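Local coordinates for protein GDP-mannose-dependent alpha-(1-6)-phosphatidylinositol monomannoside mannosyltransferase (Corynebacterium glutamicum, PDB 3OKP) that belongs to the GT-B glycosyltransferases as a mannosyltransferase and holds guanosine-5'-diphosphate-alpha-D-mannose in a pocket, at residues 290-294 and 295-299; 19-22 and 23-27. All blocks are in the same frame, centred on the assembly; numbering follows the deposited sequence.

From the N terminus, the chain first runs through strand 7-11 and a loop into helix 20-29, where contact 2 (19-22 with 23-27) forms the opening turns; this helix is the crossover between strands 7-11 and 37-42 of the seven-stranded parallel sheet. Much later, after strand 275-278 of the second parallel sheet, a loop enters helix 294-301, and contact 1 (290-294 with 295-299) joins them. Each contact is local, its two segments being continuous, and the pair follow in series without nesting or crossing. Their centres lie about 15 Å apart and their nearest atoms about 8 Å apart, without touching; contact 1 binds GDD, while G20 CA of contact 2 stays about 7 Å from its nearest atom.

Contact 1: 290-294 and 295-299; sequences EGLGI and VYLEA. With GDD (guanosine-5'-diphosphate-alpha-D-mannose), chain B.
The Y296 ring meets the preceding loop at its edge, where L292 O lies in the ring plane, 4.0 Å from Y296 CD2; the phenol OH reaches on to M278 O of strand 275-278. The other flat group, the carboxylate of E298, spans the ribose: OE1 accepts from O2' of GDD at 2.8 Å and OE2 from O3' at 2.7 Å. E290 and E298 stand eight residues apart, as in the EX7E motif of GT-B glycosyltransferases, and both line the GDD pocket. E290 OE1 forms salt bridges with R210 and K211. Between the glutamates the loop turns into helix 294-301. G293, with backbone angles that suit glycine (108/80°), offers its O to Y296 N, which sits above the carbonyl plane. E298 N then bonds I294 O at 2.9 Å, almost in line with the C=O. The N-H groups of I294 and V295, at the helix start, point to the alpha phosphate through weak, long bonds, where the helix end would probably favour the negative charge. I294 carries CG1 anti to its amide nitrogen (chi1 -166°) and crosses L297 at about a right angle, CD1 to CD1 at 3.6 Å.

Contact 2: 19-22 and 23-27; sequences GGIQ and SYLRD
Water 1 ties G19 to S23 across the first turn of helix 20-29: it accepts from G19 N and is hydrogen-bonded to S23 OG at 2.7 Å. The same two residues are joined directly, since S23 N donates to G19 O at 3.1 Å with an N-H...O angle of 155°. G19 is thus the N-cap of the helix that crosses over between strands 7-11 and 37-42, a beta-alpha-beta unit of the Rossmann-like N-terminal half of a GT-B glycosyltransferase. The ladder continues regularly, Y24 N to G20 O, L25 N to I21 O at 2.9 Å and R26 N to Q22 O.

Along one side of the helix, I21 and L25 lie alongside each other and point the same way, with CG2 of I21 4.1 Å from CD1 of L25. Y24 has CG anti to its amide nitrogen (chi1 179°), which carries the ring away from the first turn; its OH bonds L168 O and its ring meets H118 edge to face.

One turn on from Q22, R26 bends at chi3, bringing one guanidinium face over S23 CA, 3.8 Å above the plane. It grips D27 side-on in a salt bridge, with hydrogen bonds from R26 NE to D27 OD1 at 2.8 Å and from NH2 to OD2. Both oxygens lie close to the guanidinium plane, so the paired bonds restrain the rotation of that group and probably let the two opposite charges largely offset each other within the helix.

Contact 1: 290-294 and 295-299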
loop_
_atom_site.group_PDB
_atom_site.type_symbol
_atom_site.label_atom_id
_atom_site.label_comp_id
_atom_site.label_asym_id
_atom_site.label_seq_id
_atom_site.Cartn_x
_atom_site.Cartn_y
_atom_site.Cartn_z
ATOM N N GLU A 290 10.093 -3.349 -2.344
ATOM C CA GLU A 290 8.680 -3.450 -2.014
ATOM C C GLU A 290 8.488 -3.147 -0.532
ATOM O O GLU A 290 8.844 -3.957 0.326
ATOM C CB GLU A 290 8.150 -4.848 -2.367
ATOM C CG GLU A 290 6.631 -4.960 -2.410
ATOM C CD GLU A 290 6.001 -4.097 -3.491
ATOM O OE1 GLU A 290 6.474 -4.127 -4.647
ATOM O OE2 GLU A 290 5.025 -3.388 -3.182
ATOM N N GLY A 291 7.937 -1.972 -0.242
ATOM C CA GLY A 291 7.733 -1.522 1.134
ATOM C C GLY A 291 6.811 -2.442 1.908
ATOM O O GLY A 291 7.099 -2.812 3.049
ATOM N N LEU A 292 5.695 -2.804 1.282
ATOM C CA LEU A 292 4.773 -3.775 1.851
ATOM C C LEU A 292 4.150 -4.626 0.749
ATOM O O LEU A 292 4.436 -5.821 0.645
ATOM C CB LEU A 292 3.698 -3.083 2.701
ATOM C CG LEU A 292 2.697 -3.992 3.427
ATOM C CD1 LEU A 292 3.370 -4.822 4.527
ATOM C CD2 LEU A 292 1.555 -3.167 3.988
ATOM N N GLY A 293 3.320 -4.005 -0.085
ATOM C CA GLY A 293 2.671 -4.707 -1.186
ATOM C C GLY A 293 1.194 -4.911 -0.931
ATOM O O GLY A 293 0.766 -5.994 -0.528
ATOM N N ILE A 294 0.414 -3.860 -1.165
ATOM C CA ILE A 294 -1.029 -3.910 -0.946
ATOM C C ILE A 294 -1.728 -4.907 -1.886
ATOM O O ILE A 294 -2.763 -5.469 -1.529
ATOM C CB ILE A 294 -1.681 -2.487 -0.996
ATOM C CG1 ILE A 294 -3.105 -2.499 -0.431
ATOM C CG2 ILE A 294 -1.667 -1.912 -2.393
ATOM C CD1 ILE A 294 -3.157 -2.346 1.073
ATOM N N VAL A 295 -1.145 -5.141 -3.064
ATOM C CA VAL A 295 -1.703 -6.100 -4.026
ATOM C C VAL A 295 -1.867 -7.512 -3.444
ATOM O O VAL A 295 -2.805 -8.223 -3.806
ATOM C CB VAL A 295 -0.908 -6.156 -5.370
ATOM C CG1 VAL A 295 -1.038 -4.841 -6.136
ATOM C CG2 VAL A 295 0.565 -6.517 -5.144
ATOM N N TYR A 296 -0.961 -7.901 -2.543
ATOM C CA TYR A 296 -1.025 -9.206 -1.877
ATOM C C TYR A 296 -2.217 -9.293 -0.927
ATOM O O TYR A 296 -2.826 -10.356 -0.773
ATOM C CB TYR A 296 0.256 -9.479 -1.085
ATOM C CG TYR A 296 1.546 -9.444 -1.880
ATOM C CD1 TYR A 296 1.747 -10.288 -2.973
ATOM C CD2 TYR A 296 2.583 -8.592 -1.509
ATOM C CE1 TYR A 296 2.944 -10.262 -3.694
ATOM C CE2 TYR A 296 3.781 -8.561 -2.219
ATOM C CZ TYR A 296 3.955 -9.399 -3.307
ATOM O OH TYR A 296 5.143 -9.365 -4.001
ATOM N N LEU A 297 -2.529 -8.171 -0.284
ATOM C CA LEU A 297 -3.652 -8.078 0.644
ATOM C C LEU A 297 -4.970 -8.064 -0.110
ATOM O O LEU A 297 -5.953 -8.657 0.334
ATOM C CB LEU A 297 -3.519 -6.824 1.517
ATOM C CG LEU A 297 -2.194 -6.676 2.272
ATOM C CD1 LEU A 297 -2.101 -5.307 2.913
ATOM C CD2 LEU A 297 -2.021 -7.779 3.312
ATOM N N GLU A 298 -4.975 -7.385 -1.258
ATOM C CA GLU A 298 -6.127 -7.338 -2.153
ATOM C C GLU A 298 -6.490 -8.729 -2.677
ATOM O O GLU A 298 -7.667 -9.085 -2.744
ATOM C CB GLU A 298 -5.848 -6.384 -3.320
ATOM C CG GLU A 298 -5.822 -4.908 -2.917
ATOM C CD GLU A 298 -5.305 -3.987 -4.013
ATOM O OE1 GLU A 298 -4.821 -4.480 -5.059
ATOM O OE2 GLU A 298 -5.379 -2.758 -3.820
ATOM N N ALA A 299 -5.468 -9.509 -3.033
ATOM C CA ALA A 299 -5.649 -10.874 -3.522
ATOM C C ALA A 299 -6.225 -11.775 -2.434
ATOM O O ALA A 299 -7.195 -12.500 -2.667
ATOM C CB ALA A 299 -4.330 -11.433 -4.028
HETATM N N2 GDD B . -7.359 0.365 -11.135
HETATM C C2 GDD B . -6.180 -0.292 -11.257
HETATM N N1 GDD B . -5.833 -0.837 -12.448
HETATM N N3 GDD B . -5.358 -0.400 -10.187
HETATM C C4 GDD B . -4.173 -1.057 -10.293
HETATM C C5 GDD B . -3.802 -1.619 -11.505
HETATM C C6 GDD B . -4.659 -1.499 -12.593
HETATM O O6 GDD B . -4.352 -1.994 -13.697
HETATM N N7 GDD B . -2.597 -2.198 -11.328
HETATM C C8 GDD B . -2.230 -1.998 -10.041
HETATM N N9 GDD B . -3.193 -1.302 -9.416
HETATM C "C1'" GDD B . -3.212 -0.867 -7.996
HETATM C "C2'" GDD B . -3.401 -2.061 -7.072
HETATM O "O2'" GDD B . -4.781 -2.400 -6.919
HETATM C "C3'" GDD B . -2.767 -1.589 -5.779
HETATM O "O3'" GDD B . -3.749 -0.966 -4.943
HETATM C "C4'" GDD B . -1.724 -0.560 -6.205
HETATM O "O4'" GDD B . -1.989 -0.251 -7.580
HETATM C "C5'" GDD B . -0.302 -1.101 -6.063
HETATM O "O5'" GDD B . 0.261 -0.733 -4.801
HETATM P PA GDD B . 1.336 -1.488 -4.183
HETATM O O1A GDD B . 1.484 -1.096 -3.004
HETATM O O2A GDD B . 1.053 -2.712 -4.162
HETATM O O3A GDD B . 2.581 -1.318 -4.909
HETATM P PB GDD B . 3.172 -0.036 -5.255
HETATM O O2B GDD B . 2.991 0.806 -4.350
HETATM O O3B GDD B . 4.400 -0.190 -5.430
HETATM O O1B GDD B . 2.602 0.449 -6.488
#

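Contact 2: 19-22 and 23-27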
loop_
_atom_site.group_PDB
_atom_site.type_symbol
_atom_site.label_atom_id
_atom_site.label_comp_id
_atom_site.label_asym_id
_atom_site.label_seq_id
_atom_site.Cartn_x
_atom_site.Cartn_y
_atom_site.Cartn_z
ATOM N N GLY A 19 -2.714 9.624 -5.583
ATOM C CA GLY A 19 -1.427 9.075 -5.167
ATOM C C GLY A 19 -1.501 8.144 -3.975
ATOM O O GLY A 19 -2.557 7.992 -3.356
ATOM N N GLY A 20 -0.365 7.526 -3.656
ATOM C CA GLY A 20 -0.255 6.575 -2.551
ATOM C C GLY A 20 -0.587 7.145 -1.184
ATOM O O GLY A 20 -1.430 6.597 -0.468
ATOM N N ILE A 21 0.078 8.240 -0.818
ATOM C CA ILE A 21 -0.135 8.878 0.489
ATOM C C ILE A 21 -1.517 9.532 0.572
ATOM O O ILE A 21 -2.143 9.536 1.635
ATOM C CB ILE A 21 0.994 9.889 0.845
ATOM C CG1 ILE A 21 2.363 9.200 0.780
ATOM C CG2 ILE A 21 0.775 10.482 2.247
ATOM C CD1 ILE A 21 3.552 10.149 0.782
ATOM N N GLN A 22 -1.987 10.065 -0.556
ATOM C CA GLN A 22 -3.336 10.628 -0.657
ATOM C C GLN A 22 -4.411 9.596 -0.302
ATOM O O GLN A 22 -5.329 9.894 0.462
ATOM C CB GLN A 22 -3.586 11.201 -2.059
ATOM C CG GLN A 22 -2.880 12.531 -2.340
ATOM C CD GLN A 22 -1.455 12.378 -2.861
ATOM O OE1 GLN A 22 -0.914 11.276 -2.940
ATOM N NE2 GLN A 22 -0.840 13.500 -3.221
ATOM N N SER A 23 -4.277 8.388 -0.848
ATOM C CA SER A 23 -5.210 7.290 -0.579
ATOM C C SER A 23 -5.105 6.803 0.868
ATOM O O SER A 23 -6.116 6.528 1.517
ATOM C CB SER A 23 -4.964 6.131 -1.549
ATOM O OG SER A 23 -5.241 6.518 -2.885
ATOM N N TYR A 24 -3.868 6.707 1.351
ATOM C CA TYR A 24 -3.551 6.322 2.723
ATOM C C TYR A 24 -4.266 7.221 3.735
ATOM O O TYR A 24 -4.953 6.729 4.635
ATOM C CB TYR A 24 -2.029 6.373 2.913
ATOM C CG TYR A 24 -1.505 6.033 4.293
ATOM C CD1 TYR A 24 -1.091 4.737 4.604
ATOM C CD2 TYR A 24 -1.375 7.018 5.273
ATOM C CE1 TYR A 24 -0.584 4.427 5.870
ATOM C CE2 TYR A 24 -0.873 6.719 6.539
ATOM C CZ TYR A 24 -0.479 5.426 6.829
ATOM O OH TYR A 24 0.014 5.135 8.082
ATOM N N LEU A 25 -4.121 8.535 3.568
ATOM C CA LEU A 25 -4.707 9.500 4.500
ATOM C C LEU A 25 -6.228 9.581 4.383
ATOM O O LEU A 25 -6.926 9.544 5.396
ATOM C CB LEU A 25 -4.062 10.884 4.346
ATOM C CG LEU A 25 -2.587 11.002 4.758
ATOM C CD1 LEU A 25 -2.086 12.413 4.522
ATOM C CD2 LEU A 25 -2.365 10.598 6.214
ATOM N N ARG A 26 -6.737 9.665 3.154
ATOM C CA ARG A 26 -8.184 9.633 2.905
ATOM C C ARG A 26 -8.863 8.466 3.638
ATOM O O ARG A 26 -9.858 8.661 4.342
ATOM C CB ARG A 26 -8.467 9.566 1.397
ATOM C CG ARG A 26 -9.933 9.330 1.009
ATOM C CD ARG A 26 -10.038 8.788 -0.413
ATOM N NE ARG A 26 -9.525 7.420 -0.511
ATOM C CZ ARG A 26 -8.986 6.887 -1.604
ATOM N NH1 ARG A 26 -8.872 7.599 -2.720
ATOM N NH2 ARG A 26 -8.549 5.635 -1.580
ATOM N N ASP A 27 -8.312 7.264 3.487
ATOM C CA ASP A 27 -8.937 6.064 4.042
ATOM C C ASP A 27 -8.754 5.914 5.555
ATOM O O ASP A 27 -9.655 5.430 6.238
ATOM C CB ASP A 27 -8.477 4.809 3.296
ATOM C CG ASP A 27 -8.918 4.796 1.837
ATOM O OD1 ASP A 27 -9.893 5.496 1.488
ATOM O OD2 ASP A 27 -8.283 4.081 1.034
HETATM O O HOH W 1 -5.244 8.711 -4.500
#